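Local coordinates for CheC, inhibitor of MCP methylation / FliN fusion protein (Thermotoga maritima, PDB 4HYN) that belongs to the CheC phosphatase family and, as the flagellar rotor protein FliY, probably dephosphorylates the chemotaxis response regulator CheY, at residues V3-I15 with I183-F195. Residues are numbered along the deposited sequence; the frame is centred on the assembly and turned at random.
Sequences VLTPEEKDMIGEI and ISADLVKKMYEYF
Glu8, whose CG lies over one face of the Tyr192 ring, has its OE2 gripped by Thr5: the Thr5 backbone N donates an almost straight bond of 2.9 Å to the anti lone pair of OE2, and Thr5 OG1 adds a weak one. Thr5 OG1 in turn accepts from Glu8 N at 3.2 Å, completing a capping box at the N-terminus of helix 6-30. With the carboxylate so tied, Glu8 OE1 packs against the backbone and CB of Lys189, 3.6 Å from its CA, without reaching the ammonium, and the CG methylene makes a CH-pi contact with the face of the tyrosine ring. The box caps the first helix of the CheC-like fold, whose 6-15 part crosses the 185-195 part of the C-terminal helix at 83°, nearly a right angle. At the crossing, the selenomethionine Met11 is a knob in a hole formed by Val188, Met191, Tyr192 and Phe195. Its CG stands 3.7 Å from the centroid of the Phe195 ring, 5° off the ring normal, while SE sits at the edge of the Tyr192 ring, a Met-aromatic contact; the bend at chi3 (75°) turns CE toward Val188 O and Met191 CB. Replacing Phe195 by an alanine would probably uncover Met11 CG and deprive Ile15 CG2 of its aromatic neighbour. Branched Ile12 fits its CD1 against Val188 CG2 at 3.6 Å, and small Ala185 lets Leu4 CD1 approach its CB to 3.5 Å, beside strand 161-171.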
ATOM      1  N   VAL A   3      -8.045 -12.109  15.044  1.00 28.94           N
ATOM      2  CA  VAL A   3      -7.925 -13.279  14.190  1.00 24.67           C
ATOM      3  C   VAL A   3      -6.543 -13.552  13.600  1.00 22.25           C
ATOM      4  O   VAL A   3      -6.256 -14.682  13.230  1.00 24.17           O
ATOM      5  CB  VAL A   3      -8.964 -13.239  13.037  1.00 25.17           C
ATOM      6  CG1 VAL A   3     -10.374 -13.233  13.599  1.00 24.09           C
ATOM      7  CG2 VAL A   3      -8.738 -12.023  12.143  1.00 21.52           C
ATOM      8  N   LEU A   4      -5.689 -12.538  13.519  1.00 18.43           N
ATOM      9  CA  LEU A   4      -4.353 -12.710  12.942  1.00 17.42           C
ATOM     10  C   LEU A   4      -3.274 -13.160  13.931  1.00 17.34           C
ATOM     11  O   LEU A   4      -3.020 -12.485  14.924  1.00 18.05           O
ATOM     12  CB  LEU A   4      -3.911 -11.409  12.260  1.00 16.84           C
ATOM     13  CG  LEU A   4      -4.169 -11.200  10.764  1.00 16.04           C
ATOM     14  CD1 LEU A   4      -5.430 -11.898  10.283  1.00 12.96           C
ATOM     15  CD2 LEU A   4      -4.206  -9.718  10.474  1.00 15.17           C
ATOM     16  N   THR A   5      -2.620 -14.282  13.634  1.00 17.07           N
ATOM     17  CA  THR A   5      -1.554 -14.809  14.492  1.00 16.25           C
ATOM     18  C   THR A   5      -0.237 -14.104  14.218  1.00 16.67           C
ATOM     19  O   THR A   5      -0.076 -13.433  13.197  1.00 17.08           O
ATOM     20  CB  THR A   5      -1.289 -16.304  14.238  1.00 15.94           C
ATOM     21  OG1 THR A   5      -0.723 -16.468  12.934  1.00 13.36           O
ATOM     22  CG2 THR A   5      -2.570 -17.122  14.344  1.00 16.21           C
ATOM     23  N   PRO A   6       0.729 -14.237  15.136  1.00 16.25           N
ATOM     24  CA  PRO A   6       2.020 -13.584  14.909  1.00 16.85           C
ATOM     25  C   PRO A   6       2.679 -14.070  13.615  1.00 18.43           C
ATOM     26  O   PRO A   6       3.340 -13.290  12.923  1.00 19.82           O
ATOM     27  CB  PRO A   6       2.807 -13.970  16.151  1.00 16.08           C
ATOM     28  CG  PRO A   6       1.731 -13.939  17.211  1.00 15.91           C
ATOM     29  CD  PRO A   6       0.617 -14.706  16.528  1.00 15.03           C
ATOM     30  N   GLU A   7       2.460 -15.340  13.269  1.00 19.60           N
ATOM     31  CA  GLU A   7       3.009 -15.914  12.037  1.00 21.40           C
ATOM     32  C   GLU A   7       2.460 -15.199  10.811  1.00 20.58           C
ATOM     33  O   GLU A   7       3.207 -14.890   9.879  1.00 19.99           O
ATOM     34  CB  GLU A   7       2.676 -17.398  11.928  1.00 24.89           C
ATOM     35  CG  GLU A   7       3.427 -18.284  12.902  1.00 34.62           C
ATOM     36  CD  GLU A   7       2.788 -19.660  13.040  1.00 41.53           C
ATOM     37  OE1 GLU A   7       3.443 -20.661  12.665  1.00 44.44           O
ATOM     38  OE2 GLU A   7       1.630 -19.740  13.526  1.00 43.96           O
ATOM     39  N   GLU A   8       1.151 -14.947  10.809  1.00 20.35           N
ATOM     40  CA  GLU A   8       0.505 -14.261   9.691  1.00 20.29           C
ATOM     41  C   GLU A   8       0.999 -12.824   9.571  1.00 20.94           C
ATOM     42  O   GLU A   8       1.200 -12.327   8.466  1.00 20.41           O
ATOM     43  CB  GLU A   8      -1.013 -14.310   9.832  1.00 21.36           C
ATOM     44  CG  GLU A   8      -1.604 -15.689   9.577  1.00 23.26           C
ATOM     45  CD  GLU A   8      -3.067 -15.777   9.954  1.00 25.09           C
ATOM     46  OE1 GLU A   8      -3.910 -16.044   9.069  1.00 27.15           O
ATOM     47  OE2 GLU A   8      -3.374 -15.582  11.148  1.00 27.83           O
ATOM     48  N   LYS A   9       1.217 -12.171  10.712  1.00 21.21           N
ATOM     49  CA  LYS A   9       1.729 -10.808  10.722  1.00 20.81           C
ATOM     50  C   LYS A   9       3.177 -10.809  10.238  1.00 20.82           C
ATOM     51  O   LYS A   9       3.600  -9.873   9.571  1.00 21.02           O
ATOM     52  CB  LYS A   9       1.675 -10.204  12.127  1.00 23.20           C
ATOM     53  CG  LYS A   9       0.290  -9.838  12.625  1.00 25.17           C
ATOM     54  CD  LYS A   9       0.413  -8.943  13.853  1.00 27.25           C
ATOM     55  CE  LYS A   9      -0.932  -8.585  14.419  1.00 27.25           C
ATOM     56  NZ  LYS A   9      -1.640  -9.815  14.860  1.00 31.34           N
ATOM     57  N   ASP A  10       3.943 -11.835  10.609  1.00 21.27           N
ATOM     58  CA  ASP A  10       5.340 -11.941  10.170  1.00 22.24           C
ATOM     59  C   ASP A  10       5.415 -12.146   8.651  1.00 19.53           C
ATOM     60  O   ASP A  10       6.324 -11.638   7.996  1.00 18.00           O
ATOM     61  CB  ASP A  10       6.074 -13.078  10.893  1.00 27.58           C
ATOM     62  CG  ASP A  10       6.603 -12.665  12.268  1.00 33.21           C
ATOM     63  OD1 ASP A  10       7.291 -11.620  12.363  1.00 35.36           O
ATOM     64  OD2 ASP A  10       6.351 -13.401  13.254  1.00 35.50           O
HETATM   65  N   MSE A  11       4.464 -12.893   8.101  1.00 17.19           N
HETATM   66  CA  MSE A  11       4.429 -13.116   6.663  1.00 19.28           C
HETATM   67  C   MSE A  11       4.167 -11.786   5.956  1.00 19.11           C
HETATM   68  O   MSE A  11       4.797 -11.487   4.938  1.00 17.54           O
HETATM   69  CB  MSE A  11       3.336 -14.113   6.280  1.00 19.24           C
HETATM   70  CG  MSE A  11       3.084 -14.160   4.783  1.00 19.69           C
HETATM   71 SE   MSE A  11       1.384 -14.924   4.300  1.00 28.01          SE
HETATM   72  CE  MSE A  11       0.240 -13.442   4.785  1.00 23.57           C
ATOM     73  N   ILE A  12       3.230 -11.006   6.503  1.00 18.02           N
ATOM     74  CA  ILE A  12       2.869  -9.699   5.960  1.00 17.12           C
ATOM     75  C   ILE A  12       4.116  -8.835   5.806  1.00 18.55           C
ATOM     76  O   ILE A  12       4.306  -8.179   4.780  1.00 18.23           O
ATOM     77  CB  ILE A  12       1.891  -8.937   6.900  1.00 16.53           C
ATOM     78  CG1 ILE A  12       0.510  -9.595   6.912  1.00 17.60           C
ATOM     79  CG2 ILE A  12       1.785  -7.481   6.487  1.00 15.21           C
ATOM     80  CD1 ILE A  12      -0.101  -9.756   5.541  1.00 17.36           C
ATOM     81  N   GLY A  13       4.946  -8.824   6.849  1.00 18.00           N
ATOM     82  CA  GLY A  13       6.161  -8.035   6.819  1.00 18.32           C
ATOM     83  C   GLY A  13       7.164  -8.546   5.805  1.00 18.53           C
ATOM     84  O   GLY A  13       7.765  -7.770   5.062  1.00 19.41           O
ATOM     85  N   GLU A  14       7.325  -9.862   5.759  1.00 18.09           N
ATOM     86  CA  GLU A  14       8.264 -10.484   4.849  1.00 18.92           C
ATOM     87  C   GLU A  14       7.880 -10.310   3.384  1.00 19.67           C
ATOM     88  O   GLU A  14       8.689  -9.831   2.589  1.00 19.38           O
ATOM     89  CB  GLU A  14       8.455 -11.947   5.232  1.00 20.12           C
ATOM     90  CG  GLU A  14       9.056 -12.090   6.634  1.00 23.78           C
ATOM     91  CD  GLU A  14       9.234 -13.526   7.091  1.00 26.15           C
ATOM     92  OE1 GLU A  14      10.344 -13.860   7.555  1.00 29.60           O
ATOM     93  OE2 GLU A  14       8.270 -14.315   7.009  1.00 27.57           O
ATOM     94  N   ILE A  15       6.644 -10.650   3.030  1.00 20.75           N
ATOM     95  CA  ILE A  15       6.207 -10.492   1.648  1.00 21.33           C
ATOM     96  C   ILE A  15       6.127  -8.992   1.306  1.00 22.27           C
ATOM     97  O   ILE A  15       6.356  -8.595   0.167  1.00 23.85           O
ATOM     98  CB  ILE A  15       4.855 -11.239   1.352  1.00 22.57           C
ATOM     99  CG1 ILE A  15       3.661 -10.504   1.958  1.00 25.93           C
ATOM    100  CG2 ILE A  15       4.902 -12.680   1.862  1.00 18.56           C
ATOM    101  CD1 ILE A  15       3.047  -9.475   1.026  1.00 29.48           C
ATOM    102  N   ILE A 183      -5.376  -4.108   4.178  1.00 10.88           N
ATOM    103  CA  ILE A 183      -5.986  -5.256   3.508  1.00 13.38           C
ATOM    104  C   ILE A 183      -6.797  -6.011   4.540  1.00 14.03           C
ATOM    105  O   ILE A 183      -6.503  -5.930   5.738  1.00 15.36           O
ATOM    106  CB  ILE A 183      -4.937  -6.221   2.907  1.00 13.93           C
ATOM    107  CG1 ILE A 183      -3.705  -6.316   3.817  1.00 15.88           C
ATOM    108  CG2 ILE A 183      -4.588  -5.800   1.491  1.00 16.22           C
ATOM    109  CD1 ILE A 183      -2.662  -7.350   3.370  1.00 17.08           C
ATOM    110  N   SER A 184      -7.816  -6.740   4.088  1.00 13.47           N
ATOM    111  CA  SER A 184      -8.657  -7.487   5.016  1.00 14.01           C
ATOM    112  C   SER A 184      -7.914  -8.675   5.639  1.00 13.94           C
ATOM    113  O   SER A 184      -6.972  -9.223   5.053  1.00 13.50           O
ATOM    114  CB  SER A 184      -9.943  -7.960   4.328  1.00 11.08           C
ATOM    115  OG  SER A 184      -9.755  -9.196   3.662  1.00 12.28           O
ATOM    116  N   ALA A 185      -8.318  -9.045   6.846  1.00 13.81           N
ATOM    117  CA  ALA A 185      -7.703 -10.180   7.513  1.00 14.14           C
ATOM    118  C   ALA A 185      -8.081 -11.438   6.713  1.00 15.96           C
ATOM    119  O   ALA A 185      -7.376 -12.453   6.745  1.00 15.86           O
ATOM    120  CB  ALA A 185      -8.195 -10.271   8.936  1.00 11.94           C
ATOM    121  N   ASP A 186      -9.192 -11.352   5.985  1.00 16.91           N
ATOM    122  CA  ASP A 186      -9.662 -12.452   5.144  1.00 20.32           C
ATOM    123  C   ASP A 186      -8.623 -12.751   4.070  1.00 18.90           C
ATOM    124  O   ASP A 186      -8.304 -13.907   3.813  1.00 17.75           O
ATOM    125  CB  ASP A 186     -10.964 -12.069   4.452  1.00 25.71           C
ATOM    126  CG  ASP A 186     -12.159 -12.773   5.029  1.00 31.67           C
ATOM    127  OD1 ASP A 186     -12.912 -13.367   4.225  1.00 38.56           O
ATOM    128  OD2 ASP A 186     -12.359 -12.725   6.265  1.00 34.34           O
ATOM    129  N   LEU A 187      -8.138 -11.689   3.430  1.00 16.93           N
ATOM    130  CA  LEU A 187      -7.128 -11.790   2.390  1.00 16.88           C
ATOM    131  C   LEU A 187      -5.797 -12.310   2.957  1.00 15.77           C
ATOM    132  O   LEU A 187      -5.115 -13.098   2.310  1.00 15.74           O
ATOM    133  CB  LEU A 187      -6.901 -10.420   1.763  1.00 19.61           C
ATOM    134  CG  LEU A 187      -6.302 -10.443   0.361  1.00 22.13           C
ATOM    135  CD1 LEU A 187      -7.427 -10.658  -0.647  1.00 22.70           C
ATOM    136  CD2 LEU A 187      -5.584  -9.142   0.078  1.00 22.87           C
ATOM    137  N   VAL A 188      -5.435 -11.851   4.156  1.00 14.52           N
ATOM    138  CA  VAL A 188      -4.200 -12.267   4.821  1.00 13.82           C
ATOM    139  C   VAL A 188      -4.208 -13.774   5.089  1.00 16.52           C
ATOM    140  O   VAL A 188      -3.211 -14.459   4.832  1.00 14.28           O
ATOM    141  CB  VAL A 188      -3.993 -11.502   6.147  1.00 11.59           C
ATOM    142  CG1 VAL A 188      -2.849 -12.112   6.957  1.00 10.30           C
ATOM    143  CG2 VAL A 188      -3.707 -10.051   5.857  1.00 10.68           C
ATOM    144  N   LYS A 189      -5.339 -14.280   5.587  1.00 17.28           N
ATOM    145  CA  LYS A 189      -5.502 -15.709   5.878  1.00 19.22           C
ATOM    146  C   LYS A 189      -5.371 -16.510   4.579  1.00 17.98           C
ATOM    147  O   LYS A 189      -4.800 -17.601   4.555  1.00 17.06           O
ATOM    148  CB  LYS A 189      -6.878 -15.979   6.508  1.00 20.82           C
ATOM    149  CG  LYS A 189      -7.036 -17.395   7.047  1.00 28.06           C
ATOM    150  CD  LYS A 189      -8.321 -18.090   6.589  1.00 31.48           C
ATOM    151  CE  LYS A 189      -9.489 -17.813   7.533  1.00 36.07           C
ATOM    152  NZ  LYS A 189     -10.718 -18.587   7.172  1.00 36.41           N
ATOM    153  N   LYS A 190      -5.898 -15.944   3.499  1.00 18.27           N
ATOM    154  CA  LYS A 190      -5.854 -16.575   2.188  1.00 19.16           C
ATOM    155  C   LYS A 190      -4.401 -16.632   1.694  1.00 18.25           C
ATOM    156  O   LYS A 190      -3.963 -17.651   1.166  1.00 16.73           O
ATOM    157  CB  LYS A 190      -6.727 -15.797   1.203  1.00 20.06           C
ATOM    158  CG  LYS A 190      -7.536 -16.654   0.253  1.00 25.49           C
ATOM    159  CD  LYS A 190      -6.654 -17.554  -0.597  1.00 30.28           C
ATOM    160  CE  LYS A 190      -6.792 -19.006  -0.166  1.00 33.94           C
ATOM    161  NZ  LYS A 190      -5.687 -19.876  -0.670  1.00 37.29           N
HETATM  162  N   MSE A 191      -3.666 -15.535   1.867  1.00 18.19           N
HETATM  163  CA  MSE A 191      -2.262 -15.479   1.468  1.00 19.68           C
HETATM  164  C   MSE A 191      -1.442 -16.457   2.310  1.00 18.72           C
HETATM  165  O   MSE A 191      -0.471 -17.022   1.832  1.00 18.59           O
HETATM  166  CB  MSE A 191      -1.696 -14.071   1.655  1.00 23.20           C
HETATM  167  CG  MSE A 191      -2.279 -13.006   0.747  1.00 28.25           C
HETATM  168 SE   MSE A 191      -1.578 -11.256   1.234  1.00 37.47          SE
HETATM  169  CE  MSE A 191       0.297 -11.663   1.040  1.00 36.55           C
ATOM    170  N   TYR A 192      -1.852 -16.661   3.558  1.00 18.63           N
ATOM    171  CA  TYR A 192      -1.158 -17.570   4.452  1.00 17.75           C
ATOM    172  C   TYR A 192      -1.319 -19.024   4.019  1.00 19.49           C
ATOM    173  O   TYR A 192      -0.411 -19.827   4.221  1.00 21.06           O
ATOM    174  CB  TYR A 192      -1.633 -17.387   5.897  1.00 17.50           C
ATOM    175  CG  TYR A 192      -0.703 -18.014   6.906  1.00 18.73           C
ATOM    176  CD1 TYR A 192       0.624 -17.583   7.020  1.00 20.30           C
ATOM    177  CD2 TYR A 192      -1.126 -19.070   7.717  1.00 20.97           C
ATOM    178  CE1 TYR A 192       1.512 -18.192   7.910  1.00 19.19           C
ATOM    179  CE2 TYR A 192      -0.244 -19.687   8.616  1.00 21.39           C
ATOM    180  CZ  TYR A 192       1.075 -19.243   8.701  1.00 22.43           C
ATOM    181  OH  TYR A 192       1.966 -19.872   9.552  1.00 26.35           O
ATOM    182  N   GLU A 193      -2.467 -19.371   3.437  1.00 20.75           N
ATOM    183  CA  GLU A 193      -2.696 -20.738   2.972  1.00 21.57           C
ATOM    184  C   GLU A 193      -1.737 -21.052   1.834  1.00 21.00           C
ATOM    185  O   GLU A 193      -1.188 -22.143   1.767  1.00 22.64           O
ATOM    186  CB  GLU A 193      -4.138 -20.927   2.497  1.00 24.92           C
ATOM    187  CG  GLU A 193      -5.170 -20.970   3.613  1.00 29.89           C
ATOM    188  CD  GLU A 193      -6.606 -20.811   3.115  1.00 34.02           C
ATOM    189  OE1 GLU A 193      -6.921 -21.249   1.981  1.00 34.19           O
ATOM    190  OE2 GLU A 193      -7.425 -20.241   3.871  1.00 36.16           O
ATOM    191  N   TYR A 194      -1.542 -20.089   0.938  1.00 20.13           N
ATOM    192  CA  TYR A 194      -0.625 -20.258  -0.187  1.00 19.10           C
ATOM    193  C   TYR A 194       0.820 -20.269   0.308  1.00 18.31           C
ATOM    194  O   TYR A 194       1.663 -21.018  -0.192  1.00 18.11           O
ATOM    195  CB  TYR A 194      -0.775 -19.106  -1.175  1.00 18.93           C
ATOM    196  CG  TYR A 194      -1.970 -19.187  -2.086  1.00 22.09           C
ATOM    197  CD1 TYR A 194      -2.909 -18.154  -2.121  1.00 23.21           C
ATOM    198  CD2 TYR A 194      -2.150 -20.272  -2.942  1.00 23.11           C
ATOM    199  CE1 TYR A 194      -3.994 -18.194  -2.983  1.00 23.60           C
ATOM    200  CE2 TYR A 194      -3.237 -20.323  -3.812  1.00 25.47           C
ATOM    201  CZ  TYR A 194      -4.157 -19.276  -3.823  1.00 25.71           C
ATOM    202  OH  TYR A 194      -5.245 -19.314  -4.662  1.00 26.26           O
ATOM    203  N   PHE A 195       1.090 -19.398   1.275  1.00 16.79           N
ATOM    204  CA  PHE A 195       2.409 -19.235   1.865  1.00 16.23           C
ATOM    205  C   PHE A 195       2.893 -20.453   2.652  1.00 18.00           C
ATOM    206  O   PHE A 195       4.037 -20.879   2.497  1.00 16.64           O
ATOM    207  CB  PHE A 195       2.396 -18.010   2.770  1.00 13.08           C
ATOM    208  CG  PHE A 195       3.750 -17.600   3.269  1.00 12.02           C
ATOM    209  CD1 PHE A 195       4.605 -16.861   2.457  1.00  9.37           C
ATOM    210  CD2 PHE A 195       4.135 -17.882   4.576  1.00 10.13           C
ATOM    211  CE1 PHE A 195       5.820 -16.404   2.936  1.00 11.69           C
ATOM    212  CE2 PHE A 195       5.350 -17.434   5.072  1.00 11.03           C
ATOM    213  CZ  PHE A 195       6.199 -16.687   4.250  1.00 14.25           C
TER